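Local atomic coordinates of uncharacterized conserved protein (Ruegeria pomeroyi DSS-3, PDB entry 3IUS), a protein that is of unknown function but, as a member of the NAD-dependent epimerase/dehydratase family with a Rossmann-type fold, probably binds NAD or a related nicotinamide adenine dinucleotide cofactor. Residues H147-A152 against Y205-D210; Q178-I183 against V213-V218; Y100-A105 against M133-W138. All coordinates share one frame; numbering follows the deposited sequence.

Contact 1. Residues H147-A152 against Y205-D210; sequences HVFRLA and YNVCDD
Strand 147-151 runs parallel to strand 205-207, their short axes 4.7 Å apart and 30° from exact alignment, joined by a ladder of four backbone hydrogen bonds. Tyr205 opens it by giving its N-H to the carbonyl O of Val148 and returns its own carbonyl O to the N of Arg150; Val207 repeats the exchange, donating to Arg150 O and accepting from Ala152 N, just past the strand end. Arg150 is thus held through both its N-H and its C=O, the alternation expected of a parallel pair. On one face of the sheet Phe149 and Tyr205 extend side by side. Their planes are only 20° apart, but the rings are slid so far, with centroids 5.5 Å apart, that they barely overlap, and the touch falls to Phe149 CE1 and Tyr205 CD2 at 3.6 Å. Farther along this face Val207 reaches both neighbours: Val207 CG2 lies at the edge of the Phe149 ring, 4.0 Å from Phe149 CD1, and Val207 CB meets Leu151 CD2 at 3.8 Å. The pairing belongs to the parallel sheet of a Rossmann-type fold, and helix 185-197, which links strands 182-184 and 204-207, covers Phe149 from this side. On the reverse face stand Arg150 and Asn206. Arg150 has CG beside its backbone N (chi1 -55°) and then runs extended to NE, which carries the guanidinium away from strand 205-207 to a salt bridge with Glu135 and a hydrogen bond with the hydroxyl of Tyr107. Its CB and CD pack beside the Asn206 side chain. Beyond the last bridge, Ala152 CB rests against Cys208 CB at 3.7 Å.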
ATOM      1  N   HIS A 147      -9.331  10.158   3.427  1.00 15.09           N
ATOM      2  CA  HIS A 147      -8.188  10.352   2.560  1.00 15.58           C
ATOM      3  C   HIS A 147      -7.937   8.999   1.954  1.00 17.14           C
ATOM      4  O   HIS A 147      -7.948   8.003   2.667  1.00 15.07           O
ATOM      5  CB  HIS A 147      -6.967  10.813   3.362  1.00 14.96           C
ATOM      6  CG  HIS A 147      -7.215  12.060   4.156  1.00 17.98           C
ATOM      7  ND1 HIS A 147      -7.981  12.069   5.301  1.00 18.96           N
ATOM      8  CD2 HIS A 147      -6.813  13.338   3.960  1.00 18.46           C
ATOM      9  CE1 HIS A 147      -8.041  13.301   5.777  1.00 18.32           C
ATOM     10  NE2 HIS A 147      -7.339  14.090   4.985  1.00 16.57           N
ATOM     11  N   VAL A 148      -7.768   8.969   0.638  1.00 14.61           N
ATOM     12  CA  VAL A 148      -7.506   7.725  -0.070  1.00 14.61           C
ATOM     13  C   VAL A 148      -6.066   7.709  -0.545  1.00 14.44           C
ATOM     14  O   VAL A 148      -5.590   8.667  -1.158  1.00 14.71           O
ATOM     15  CB  VAL A 148      -8.443   7.557  -1.281  1.00 15.87           C
ATOM     16  CG1 VAL A 148      -7.987   6.382  -2.152  1.00 17.39           C
ATOM     17  CG2 VAL A 148      -9.889   7.372  -0.817  1.00 16.97           C
ATOM     18  N   PHE A 149      -5.379   6.602  -0.280  1.00 18.08           N
ATOM     19  CA  PHE A 149      -3.987   6.458  -0.660  1.00 14.45           C
ATOM     20  C   PHE A 149      -3.860   5.287  -1.602  1.00 14.82           C
ATOM     21  O   PHE A 149      -4.039   4.144  -1.197  1.00 16.23           O
ATOM     22  CB  PHE A 149      -3.112   6.244   0.582  1.00 15.04           C
ATOM     23  CG  PHE A 149      -3.192   7.367   1.575  1.00 16.12           C
ATOM     24  CD1 PHE A 149      -2.327   8.445   1.486  1.00 14.47           C
ATOM     25  CD2 PHE A 149      -4.145   7.351   2.584  1.00 14.88           C
ATOM     26  CE1 PHE A 149      -2.409   9.490   2.389  1.00 21.16           C
ATOM     27  CE2 PHE A 149      -4.227   8.389   3.492  1.00 14.91           C
ATOM     28  CZ  PHE A 149      -3.354   9.457   3.394  1.00 14.72           C
ATOM     29  N   ARG A 150      -3.578   5.581  -2.867  1.00 14.36           N
ATOM     30  CA  ARG A 150      -3.416   4.545  -3.869  1.00 15.38           C
ATOM     31  C   ARG A 150      -1.967   4.089  -3.880  1.00 16.79           C
ATOM     32  O   ARG A 150      -1.082   4.761  -4.414  1.00 14.00           O
ATOM     33  CB  ARG A 150      -3.898   5.035  -5.242  1.00 14.86           C
ATOM     34  CG  ARG A 150      -5.345   5.556  -5.179  1.00 16.56           C
ATOM     35  CD  ARG A 150      -5.885   6.054  -6.521  1.00 13.72           C
ATOM     36  NE  ARG A 150      -7.315   6.351  -6.418  1.00 13.78           N
ATOM     37  CZ  ARG A 150      -7.977   7.182  -7.222  1.00 20.13           C
ATOM     38  NH1 ARG A 150      -7.334   7.817  -8.197  1.00 15.78           N
ATOM     39  NH2 ARG A 150      -9.279   7.383  -7.044  1.00 19.21           N
ATOM     40  N   LEU A 151      -1.741   2.939  -3.259  1.00 16.08           N
ATOM     41  CA  LEU A 151      -0.398   2.428  -3.027  1.00 14.51           C
ATOM     42  C   LEU A 151       0.110   1.658  -4.233  1.00 17.10           C
ATOM     43  O   LEU A 151      -0.626   0.888  -4.844  1.00 17.90           O
ATOM     44  CB  LEU A 151      -0.379   1.526  -1.788  1.00 14.83           C
ATOM     45  CG  LEU A 151      -0.892   2.101  -0.469  1.00 19.50           C
ATOM     46  CD1 LEU A 151      -0.825   1.054   0.644  1.00 23.99           C
ATOM     47  CD2 LEU A 151      -0.108   3.344  -0.081  1.00 14.82           C
ATOM     48  N   ALA A 152       1.369   1.887  -4.579  1.00 16.10           N
ATOM     49  CA  ALA A 152       2.030   1.082  -5.589  1.00 14.47           C
ATOM     50  C   ALA A 152       2.458  -0.240  -4.953  1.00 14.64           C
ATOM     51  O   ALA A 152       2.097  -0.538  -3.811  1.00 14.85           O
ATOM     52  CB  ALA A 152       3.226   1.836  -6.163  1.00 15.62           C
ATOM     53  N   TYR A 205      -4.401  10.535  -2.947  1.00 15.59           N
ATOM     54  CA  TYR A 205      -2.972  10.684  -3.173  1.00 13.58           C
ATOM     55  C   TYR A 205      -2.432   9.401  -3.751  1.00 13.61           C
ATOM     56  O   TYR A 205      -2.652   8.339  -3.178  1.00 13.80           O
ATOM     57  CB  TYR A 205      -2.223  10.928  -1.862  1.00 13.70           C
ATOM     58  CG  TYR A 205      -2.752  12.082  -1.051  1.00 13.73           C
ATOM     59  CD1 TYR A 205      -2.299  13.372  -1.272  1.00 17.03           C
ATOM     60  CD2 TYR A 205      -3.690  11.873  -0.052  1.00 18.28           C
ATOM     61  CE1 TYR A 205      -2.783  14.433  -0.528  1.00 20.30           C
ATOM     62  CE2 TYR A 205      -4.181  12.925   0.697  1.00 17.14           C
ATOM     63  CZ  TYR A 205      -3.717  14.199   0.462  1.00 19.12           C
ATOM     64  OH  TYR A 205      -4.214  15.246   1.210  1.00 17.80           O
ATOM     65  N   ASN A 206      -1.740   9.510  -4.878  1.00 13.42           N
ATOM     66  CA  ASN A 206      -0.926   8.404  -5.380  1.00 13.44           C
ATOM     67  C   ASN A 206       0.311   8.256  -4.509  1.00 18.06           C
ATOM     68  O   ASN A 206       0.982   9.240  -4.215  1.00 15.62           O
ATOM     69  CB  ASN A 206      -0.469   8.673  -6.809  1.00 13.22           C
ATOM     70  CG  ASN A 206      -1.589   8.596  -7.808  1.00 13.14           C
ATOM     71  OD1 ASN A 206      -1.478   9.130  -8.916  1.00 16.68           O
ATOM     72  ND2 ASN A 206      -2.676   7.940  -7.436  1.00 13.28           N
ATOM     73  N   VAL A 207       0.644   7.026  -4.124  1.00 16.11           N
ATOM     74  CA  VAL A 207       1.805   6.811  -3.274  1.00 13.84           C
ATOM     75  C   VAL A 207       2.727   5.827  -3.962  1.00 13.86           C
ATOM     76  O   VAL A 207       2.566   4.619  -3.833  1.00 16.61           O
ATOM     77  CB  VAL A 207       1.423   6.314  -1.861  1.00 14.10           C
ATOM     78  CG1 VAL A 207       2.661   6.234  -0.984  1.00 14.21           C
ATOM     79  CG2 VAL A 207       0.398   7.256  -1.229  1.00 14.10           C
ATOM     80  N   CYS A 208       3.671   6.374  -4.719  1.00 13.69           N
ATOM     81  CA  CYS A 208       4.615   5.586  -5.502  1.00 13.70           C
ATOM     82  C   CYS A 208       5.907   6.386  -5.606  1.00 13.59           C
ATOM     83  O   CYS A 208       5.910   7.583  -5.355  1.00 13.46           O
ATOM     84  CB  CYS A 208       4.062   5.338  -6.907  1.00 22.43           C
ATOM     85  SG  CYS A 208       3.546   6.866  -7.770  1.00 19.98           S
ATOM     86  N   ASP A 209       6.997   5.734  -5.988  1.00 13.66           N
ATOM     87  CA  ASP A 209       8.250   6.456  -6.150  1.00 18.48           C
ATOM     88  C   ASP A 209       8.381   7.116  -7.529  1.00 15.49           C
ATOM     89  O   ASP A 209       7.420   7.169  -8.299  1.00 13.56           O
ATOM     90  CB  ASP A 209       9.454   5.564  -5.809  1.00 13.76           C
ATOM     91  CG  ASP A 209       9.744   4.537  -6.871  1.00 13.83           C
ATOM     92  OD1 ASP A 209       9.215   4.661  -7.999  1.00 16.68           O
ATOM     93  OD2 ASP A 209      10.525   3.603  -6.578  1.00 15.22           O
ATOM     94  N   ASP A 210       9.574   7.623  -7.822  1.00 13.27           N
ATOM     95  CA  ASP A 210       9.796   8.468  -8.991  1.00 14.20           C
ATOM     96  C   ASP A 210      10.056   7.720 -10.291  1.00 17.51           C
ATOM     97  O   ASP A 210      10.081   8.327 -11.362  1.00 15.33           O
ATOM     98  CB  ASP A 210      10.971   9.412  -8.737  1.00 13.21           C
ATOM     99  CG  ASP A 210      10.621  10.530  -7.780  1.00 14.21           C
ATOM    100  OD1 ASP A 210       9.425  10.694  -7.483  1.00 20.91           O
ATOM    101  OD2 ASP A 210      11.545  11.232  -7.328  1.00 18.23           O
TER

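Contact 2. Residues Q178-I183 against V213-V218; sequences QVFSRI and VPPQDV
Two backbone hydrogen bonds tie Phe180 to Val213 as a single antiparallel bridge of the hydrogen-bonded kind. Phe180 N reaches Val213 O at 2.7 Å on an almost straight N-H line (176°), though it sits above the carbonyl plane; Val213 N answers to Phe180 O at 3.1 Å. Weaker CA-H...O contacts continue the approach, with Pro214 CA 3.4 Å from Gln178 O. A water lies at hydrogen-bonding distance from this carbonyl and accepts from Gln216 NE2. Apolar contact gathers on the two prolines. Pro215 crosses Phe180 at about a right angle, its CG 3.5 Å from Phe180 CE2, while Gln178 CG lies over one ring face and Tyr249 meets the ring edge to face. Val179 CG1 and Pro214 CD lie alongside each other. Arg182 lays CD against Val213 CG1, and the bend at chi3 (55°) then turns the guanidinium so that one face meets Val218 CG1, 3.5 Å from Arg182 NH1; Tyr155 adds a cation-pi contact. The chemistry implies that main-chain bonds join the segments at Val213, just before helix 215-226, and proline surfaces continue the contact into its start, while Arg182 serves through its carbon chain and flat face, its NH1 being buried without a polar partner.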
ATOM      1  N   GLN A 178       6.480  -2.981 -20.633  1.00 17.87           N
ATOM      2  CA  GLN A 178       5.901  -3.097 -19.293  1.00 19.14           C
ATOM      3  C   GLN A 178       6.742  -2.442 -18.201  1.00 13.84           C
ATOM      4  O   GLN A 178       7.936  -2.662 -18.104  1.00 14.52           O
ATOM      5  CB  GLN A 178       5.658  -4.561 -18.926  1.00 21.05           C
ATOM      6  CG  GLN A 178       4.947  -4.737 -17.596  1.00 14.15           C
ATOM      7  CD  GLN A 178       3.466  -4.453 -17.697  1.00 27.05           C
ATOM      8  OE1 GLN A 178       2.789  -4.955 -18.587  1.00 33.16           O
ATOM      9  NE2 GLN A 178       2.954  -3.640 -16.787  1.00 13.91           N
ATOM     10  N   VAL A 179       6.100  -1.621 -17.383  1.00 13.89           N
ATOM     11  CA  VAL A 179       6.740  -1.130 -16.178  1.00 15.90           C
ATOM     12  C   VAL A 179       5.784  -1.335 -15.006  1.00 15.67           C
ATOM     13  O   VAL A 179       4.563  -1.405 -15.198  1.00 17.23           O
ATOM     14  CB  VAL A 179       7.101   0.358 -16.301  1.00 17.97           C
ATOM     15  CG1 VAL A 179       8.087   0.582 -17.436  1.00 17.04           C
ATOM     16  CG2 VAL A 179       5.842   1.183 -16.520  1.00 14.70           C
ATOM     17  N   PHE A 180       6.334  -1.443 -13.799  1.00 13.98           N
ATOM     18  CA  PHE A 180       5.519  -1.497 -12.589  1.00 19.91           C
ATOM     19  C   PHE A 180       5.857  -0.353 -11.638  1.00 18.65           C
ATOM     20  O   PHE A 180       6.985   0.132 -11.605  1.00 22.83           O
ATOM     21  CB  PHE A 180       5.687  -2.832 -11.863  1.00 18.98           C
ATOM     22  CG  PHE A 180       5.063  -3.991 -12.575  1.00 25.54           C
ATOM     23  CD1 PHE A 180       3.820  -3.870 -13.170  1.00 26.79           C
ATOM     24  CD2 PHE A 180       5.709  -5.214 -12.624  1.00 31.37           C
ATOM     25  CE1 PHE A 180       3.237  -4.946 -13.818  1.00 29.71           C
ATOM     26  CE2 PHE A 180       5.133  -6.293 -13.270  1.00 31.31           C
ATOM     27  CZ  PHE A 180       3.898  -6.156 -13.871  1.00 27.67           C
ATOM     28  N   SER A 181       4.873   0.095 -10.869  1.00 18.33           N
ATOM     29  CA  SER A 181       5.145   1.110  -9.876  1.00 16.27           C
ATOM     30  C   SER A 181       5.500   0.467  -8.546  1.00 14.14           C
ATOM     31  O   SER A 181       4.898  -0.537  -8.146  1.00 15.55           O
ATOM     32  CB  SER A 181       3.929   2.018  -9.689  1.00 14.69           C
ATOM     33  OG  SER A 181       3.443   2.451 -10.939  1.00 21.17           O
ATOM     34  N   ARG A 182       6.468   1.066  -7.859  1.00 14.46           N
ATOM     35  CA  ARG A 182       6.896   0.602  -6.546  1.00 15.75           C
ATOM     36  C   ARG A 182       6.916   1.724  -5.516  1.00 14.33           C
ATOM     37  O   ARG A 182       7.097   2.889  -5.861  1.00 14.52           O
ATOM     38  CB  ARG A 182       8.307   0.026  -6.621  1.00 21.72           C
ATOM     39  CG  ARG A 182       8.632  -0.722  -7.890  1.00 30.55           C
ATOM     40  CD  ARG A 182       9.948  -1.457  -7.718  1.00 35.05           C
ATOM     41  NE  ARG A 182       9.910  -2.319  -6.539  1.00 42.10           N
ATOM     42  CZ  ARG A 182      10.977  -2.699  -5.842  1.00 39.88           C
ATOM     43  NH1 ARG A 182      12.192  -2.297  -6.189  1.00 39.11           N
ATOM     44  NH2 ARG A 182      10.829  -3.479  -4.785  1.00 46.96           N
ATOM     45  N   ILE A 183       6.788   1.347  -4.247  1.00 14.54           N
ATOM     46  CA  ILE A 183       6.949   2.270  -3.129  1.00 21.24           C
ATOM     47  C   ILE A 183       7.572   1.564  -1.921  1.00 14.82           C
ATOM     48  O   ILE A 183       7.192   0.446  -1.587  1.00 15.90           O
ATOM     49  CB  ILE A 183       5.599   2.906  -2.733  1.00 19.89           C
ATOM     50  CG1 ILE A 183       5.805   4.025  -1.708  1.00 17.56           C
ATOM     51  CG2 ILE A 183       4.631   1.847  -2.203  1.00 14.69           C
ATOM     52  CD1 ILE A 183       6.458   5.266  -2.269  1.00 19.10           C
ATOM     53  N   VAL A 213       9.373   1.139 -13.319  1.00 13.79           N
ATOM     54  CA  VAL A 213      10.485   0.271 -13.671  1.00 13.98           C
ATOM     55  C   VAL A 213      10.011  -1.074 -14.198  1.00 15.73           C
ATOM     56  O   VAL A 213       9.071  -1.661 -13.675  1.00 16.17           O
ATOM     57  CB  VAL A 213      11.434   0.085 -12.458  1.00 15.49           C
ATOM     58  CG1 VAL A 213      10.699  -0.541 -11.276  1.00 17.00           C
ATOM     59  CG2 VAL A 213      12.638  -0.761 -12.841  1.00 16.71           C
ATOM     60  N   PRO A 214      10.658  -1.566 -15.261  1.00 16.84           N
ATOM     61  CA  PRO A 214      10.388  -2.929 -15.723  1.00 23.70           C
ATOM     62  C   PRO A 214      10.741  -3.911 -14.610  1.00 21.47           C
ATOM     63  O   PRO A 214      11.835  -3.815 -14.054  1.00 14.79           O
ATOM     64  CB  PRO A 214      11.355  -3.093 -16.901  1.00 23.72           C
ATOM     65  CG  PRO A 214      11.626  -1.689 -17.369  1.00 19.81           C
ATOM     66  CD  PRO A 214      11.623  -0.860 -16.118  1.00 17.57           C
ATOM     67  N   PRO A 215       9.820  -4.830 -14.274  1.00 23.62           N
ATOM     68  CA  PRO A 215      10.008  -5.762 -13.160  1.00 15.07           C
ATOM     69  C   PRO A 215      11.306  -6.551 -13.315  1.00 15.32           C
ATOM     70  O   PRO A 215      11.958  -6.868 -12.325  1.00 15.53           O
ATOM     71  CB  PRO A 215       8.794  -6.698 -13.283  1.00 18.45           C
ATOM     72  CG  PRO A 215       8.286  -6.482 -14.696  1.00 18.43           C
ATOM     73  CD  PRO A 215       8.510  -5.030 -14.916  1.00 21.44           C
ATOM     74  N   GLN A 216      11.677  -6.835 -14.555  1.00 15.32           N
ATOM     75  CA  GLN A 216      12.888  -7.622 -14.818  1.00 15.58           C
ATOM     76  C   GLN A 216      14.161  -6.869 -14.423  1.00 17.20           C
ATOM     77  O   GLN A 216      15.208  -7.480 -14.198  1.00 18.98           O
ATOM     78  CB  GLN A 216      12.956  -8.070 -16.285  1.00 20.57           C
ATOM     79  CG  GLN A 216      13.100  -6.947 -17.312  1.00 19.07           C
ATOM     80  CD  GLN A 216      11.756  -6.421 -17.797  1.00 20.99           C
ATOM     81  OE1 GLN A 216      10.768  -6.476 -17.079  1.00 14.98           O
ATOM     82  NE2 GLN A 216      11.717  -5.924 -19.031  1.00 21.00           N
ATOM     83  N   ASP A 217      14.065  -5.544 -14.334  1.00 19.80           N
ATOM     84  CA  ASP A 217      15.217  -4.720 -13.981  1.00 19.38           C
ATOM     85  C   ASP A 217      15.469  -4.761 -12.479  1.00 17.19           C
ATOM     86  O   ASP A 217      16.603  -4.638 -12.025  1.00 15.54           O
ATOM     87  CB  ASP A 217      15.007  -3.270 -14.427  1.00 17.05           C
ATOM     88  CG  ASP A 217      15.177  -3.080 -15.926  1.00 22.37           C
ATOM     89  OD1 ASP A 217      15.431  -4.071 -16.644  1.00 23.34           O
ATOM     90  OD2 ASP A 217      15.071  -1.926 -16.382  1.00 22.97           O
ATOM     91  N   VAL A 218      14.404  -4.905 -11.700  1.00 15.92           N
ATOM     92  CA  VAL A 218      14.565  -4.978 -10.257  1.00 16.93           C
ATOM     93  C   VAL A 218      15.293  -6.265  -9.894  1.00 18.99           C
ATOM     94  O   VAL A 218      16.294  -6.255  -9.168  1.00 19.58           O
ATOM     95  CB  VAL A 218      13.223  -4.902  -9.541  1.00 20.19           C
ATOM     96  CG1 VAL A 218      13.428  -4.973  -8.035  1.00 22.17           C
ATOM     97  CG2 VAL A 218      12.522  -3.611  -9.916  1.00 15.14           C
TER
HETATM   98  O   HOH W   1       9.285  -4.542 -19.747  1.00 28.62           O

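Contact 3. Residues Y100-A105 against M133-W138; sequences YLSTTA and MAEQQW
Tyr100 CG and Ser102 OG both lie anti to the backbone N of their residues (chi1 176° for Tyr100), which sends the phenol ring and the hydroxyl from strand 100-103 toward helix 126-140; Glu135, extended beyond CG, reaches back toward the strand to meet them. The hydroxyl of Ser102 donates to Glu135, OG to OE2 at 2.7 Å, and Glu135 OE2 accepts through its anti lone pair, the one turned away from OE1. Since OE1 has Arg150, both carboxylate oxygens have partners in this buried place and the group is held against rotation. The nearby guanidinium would be expected to favour the charged form of the acid. Tyr100 and Trp138 form an offset stack: the phenol ring and the five-membered ring of the indole are 4.6 Å apart between centroids, with planes at 29°. Trp138 CD1 lies over one face of the Tyr100 ring towards its rim, 3.7 Å from Tyr100 CD1, and the indole nitrogen NE1 beside it is hydrogen-bonded to Asp78. At the far end of the phenol, Ala134 CB packs against Tyr100 OH at 3.2 Å, while Glu135 CG comes within 4.0 Å of Tyr100 CE2; the hydroxyl also has a weak hydrogen bond with Arg131. Three helix residues, Ala134, Glu135 and Trp138, thus present one side of helix 126-140 to the sheet. The helix runs roughly antiparallel to strand 100-103 (150° between the short axes, 9.6 Å apart), as in the helical layers of a Rossmann-type sheet; Trp138 also touches helix 79-90 and strand 66-69, and Glu135 packs on Val148 of strand 146-155.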
ATOM      1  N   TYR A 100      -7.939   5.462   3.941  1.00 15.60           N
ATOM      2  CA  TYR A 100      -8.186   4.192   3.273  1.00 19.03           C
ATOM      3  C   TYR A 100      -7.021   3.867   2.362  1.00 15.46           C
ATOM      4  O   TYR A 100      -6.688   4.647   1.471  1.00 15.18           O
ATOM      5  CB  TYR A 100      -9.488   4.214   2.463  1.00 15.84           C
ATOM      6  CG  TYR A 100      -9.697   2.931   1.687  1.00 16.67           C
ATOM      7  CD1 TYR A 100      -9.988   1.741   2.345  1.00 18.62           C
ATOM      8  CD2 TYR A 100      -9.580   2.902   0.302  1.00 15.38           C
ATOM      9  CE1 TYR A 100     -10.161   0.559   1.651  1.00 17.14           C
ATOM     10  CE2 TYR A 100      -9.755   1.728  -0.401  1.00 20.39           C
ATOM     11  CZ  TYR A 100     -10.051   0.559   0.278  1.00 16.22           C
ATOM     12  OH  TYR A 100     -10.220  -0.614  -0.414  1.00 15.77           O
ATOM     13  N   LEU A 101      -6.389   2.718   2.586  1.00 21.40           N
ATOM     14  CA  LEU A 101      -5.324   2.281   1.703  1.00 15.47           C
ATOM     15  C   LEU A 101      -5.909   1.566   0.487  1.00 15.38           C
ATOM     16  O   LEU A 101      -6.560   0.522   0.610  1.00 15.59           O
ATOM     17  CB  LEU A 101      -4.320   1.393   2.440  1.00 15.68           C
ATOM     18  CG  LEU A 101      -3.620   2.035   3.648  1.00 20.50           C
ATOM     19  CD1 LEU A 101      -2.575   1.087   4.233  1.00 16.60           C
ATOM     20  CD2 LEU A 101      -2.989   3.376   3.283  1.00 22.23           C
ATOM     21  N   SER A 102      -5.684   2.155  -0.684  1.00 15.09           N
ATOM     22  CA  SER A 102      -6.161   1.618  -1.946  1.00 14.97           C
ATOM     23  C   SER A 102      -4.945   1.172  -2.746  1.00 14.85           C
ATOM     24  O   SER A 102      -3.869   0.986  -2.183  1.00 16.22           O
ATOM     25  CB  SER A 102      -6.956   2.685  -2.713  1.00 14.74           C
ATOM     26  OG  SER A 102      -7.625   2.130  -3.838  1.00 14.66           O
ATOM     27  N   THR A 103      -5.108   1.006  -4.053  1.00 16.62           N
ATOM     28  CA  THR A 103      -3.986   0.632  -4.911  1.00 16.23           C
ATOM     29  C   THR A 103      -4.059   1.366  -6.244  1.00 17.73           C
ATOM     30  O   THR A 103      -5.058   2.024  -6.548  1.00 18.53           O
ATOM     31  CB  THR A 103      -3.948  -0.886  -5.200  1.00 18.10           C
ATOM     32  OG1 THR A 103      -5.017  -1.224  -6.091  1.00 20.58           O
ATOM     33  CG2 THR A 103      -4.068  -1.702  -3.914  1.00 21.65           C
ATOM     34  N   THR A 104      -3.001   1.246  -7.041  1.00 14.68           N
ATOM     35  CA  THR A 104      -2.965   1.895  -8.346  1.00 14.68           C
ATOM     36  C   THR A 104      -3.688   1.083  -9.412  1.00 13.85           C
ATOM     37  O   THR A 104      -3.737   1.490 -10.575  1.00 14.95           O
ATOM     38  CB  THR A 104      -1.527   2.170  -8.815  1.00 20.36           C
ATOM     39  OG1 THR A 104      -0.801   0.934  -8.880  1.00 20.18           O
ATOM     40  CG2 THR A 104      -0.822   3.132  -7.868  1.00 23.23           C
ATOM     41  N   ALA A 105      -4.246  -0.063  -9.026  1.00 17.71           N
ATOM     42  CA  ALA A 105      -4.938  -0.916  -9.992  1.00 18.68           C
ATOM     43  C   ALA A 105      -6.241  -0.272 -10.444  1.00 13.93           C
ATOM     44  O   ALA A 105      -6.818  -0.660 -11.457  1.00 17.01           O
ATOM     45  CB  ALA A 105      -5.190  -2.309  -9.424  1.00 17.60           C
HETATM   46  N   MSE A 133     -14.968   0.101  -6.031  1.00 14.98           N
HETATM   47  CA  MSE A 133     -16.157  -0.047  -5.199  1.00 19.68           C
HETATM   48  C   MSE A 133     -15.884   0.454  -3.792  1.00 21.28           C
HETATM   49  O   MSE A 133     -16.640   1.253  -3.238  1.00 16.09           O
HETATM   50  CB  MSE A 133     -16.532  -1.521  -5.067  1.00 22.59           C
HETATM   51  CG  MSE A 133     -17.448  -2.114  -6.107  1.00 31.58           C
HETATM   52 SE   MSE A 133     -18.315  -3.644  -5.230  0.75 40.31          SE
HETATM   53  CE  MSE A 133     -19.593  -2.651  -4.154  1.00 42.60           C
ATOM     54  N   ALA A 134     -14.811  -0.065  -3.202  1.00 15.49           N
ATOM     55  CA  ALA A 134     -14.459   0.270  -1.824  1.00 17.02           C
ATOM     56  C   ALA A 134     -14.217   1.769  -1.674  1.00 15.50           C
ATOM     57  O   ALA A 134     -14.739   2.397  -0.752  1.00 16.99           O
ATOM     58  CB  ALA A 134     -13.239  -0.527  -1.373  1.00 16.48           C
ATOM     59  N   GLU A 135     -13.443   2.348  -2.591  1.00 15.21           N
ATOM     60  CA  GLU A 135     -13.175   3.784  -2.538  1.00 15.03           C
ATOM     61  C   GLU A 135     -14.474   4.571  -2.553  1.00 15.05           C
ATOM     62  O   GLU A 135     -14.638   5.520  -1.793  1.00 17.19           O
ATOM     63  CB  GLU A 135     -12.329   4.242  -3.721  1.00 14.72           C
ATOM     64  CG  GLU A 135     -10.877   3.808  -3.672  1.00 15.68           C
ATOM     65  CD  GLU A 135      -9.991   4.696  -4.536  1.00 23.79           C
ATOM     66  OE1 GLU A 135     -10.389   5.841  -4.832  1.00 16.72           O
ATOM     67  OE2 GLU A 135      -8.894   4.259  -4.926  1.00 14.30           O
ATOM     68  N   GLN A 136     -15.384   4.179  -3.440  1.00 15.02           N
ATOM     69  CA  GLN A 136     -16.646   4.895  -3.612  1.00 16.80           C
ATOM     70  C   GLN A 136     -17.506   4.802  -2.359  1.00 18.67           C
ATOM     71  O   GLN A 136     -18.172   5.771  -1.973  1.00 15.39           O
ATOM     72  CB  GLN A 136     -17.397   4.373  -4.847  1.00 21.01           C
ATOM     73  CG  GLN A 136     -16.731   4.779  -6.170  1.00 19.50           C
ATOM     74  CD  GLN A 136     -17.165   3.942  -7.365  1.00 20.71           C
ATOM     75  OE1 GLN A 136     -17.929   2.984  -7.234  1.00 26.22           O
ATOM     76  NE2 GLN A 136     -16.673   4.306  -8.542  1.00 20.88           N
ATOM     77  N   GLN A 137     -17.491   3.636  -1.727  1.00 17.25           N
ATOM     78  CA  GLN A 137     -18.242   3.434  -0.490  1.00 15.90           C
ATOM     79  C   GLN A 137     -17.718   4.354   0.613  1.00 16.07           C
ATOM     80  O   GLN A 137     -18.490   5.020   1.302  1.00 16.27           O
ATOM     81  CB  GLN A 137     -18.196   1.961  -0.068  1.00 17.30           C
ATOM     82  CG  GLN A 137     -19.001   1.053  -0.983  1.00 19.42           C
ATOM     83  CD  GLN A 137     -18.752  -0.429  -0.728  1.00 26.76           C
ATOM     84  OE1 GLN A 137     -17.765  -0.813  -0.096  1.00 23.50           O
ATOM     85  NE2 GLN A 137     -19.642  -1.269  -1.242  1.00 31.56           N
ATOM     86  N   TRP A 138     -16.401   4.403   0.765  1.00 18.30           N
ATOM     87  CA  TRP A 138     -15.795   5.299   1.741  1.00 15.88           C
ATOM     88  C   TRP A 138     -16.097   6.768   1.428  1.00 15.87           C
ATOM     89  O   TRP A 138     -16.468   7.528   2.316  1.00 15.84           O
ATOM     90  CB  TRP A 138     -14.289   5.049   1.831  1.00 17.95           C
ATOM     91  CG  TRP A 138     -13.963   3.839   2.643  1.00 16.05           C
ATOM     92  CD1 TRP A 138     -13.534   2.625   2.181  1.00 21.88           C
ATOM     93  CD2 TRP A 138     -14.042   3.722   4.066  1.00 19.75           C
ATOM     94  NE1 TRP A 138     -13.342   1.760   3.231  1.00 18.17           N
ATOM     95  CE2 TRP A 138     -13.646   2.409   4.400  1.00 20.31           C
ATOM     96  CE3 TRP A 138     -14.407   4.598   5.091  1.00 17.63           C
ATOM     97  CZ2 TRP A 138     -13.608   1.954   5.717  1.00 20.12           C
ATOM     98  CZ3 TRP A 138     -14.369   4.145   6.397  1.00 19.26           C
ATOM     99  CH2 TRP A 138     -13.971   2.835   6.698  1.00 25.09           C
TER

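All three contacts draw on one parallel sheet. Strand 146-155 lies between strand 97-103 of contact 3 and strand 204-207 of contact 1. The centres of contacts 1 and 3 are 11 Å apart, and backbone hydrogen bonds from Tyr100 and Ser102 to His147 and Phe149 join them directly. Contact 2 lies 16 Å from contact 1, centre to centre, and touches it where Asp209 N approaches Arg182 O. Contacts 2 and 3 do not touch, their centres being 22 Å apart. Along the chain contact 3 closes first, after which the segments of contacts 1 and 2 alternate. Contact 1 touches both others, so it lies between the helix-on-sheet packing of contact 3 and the start of helix 215-226 in contact 2.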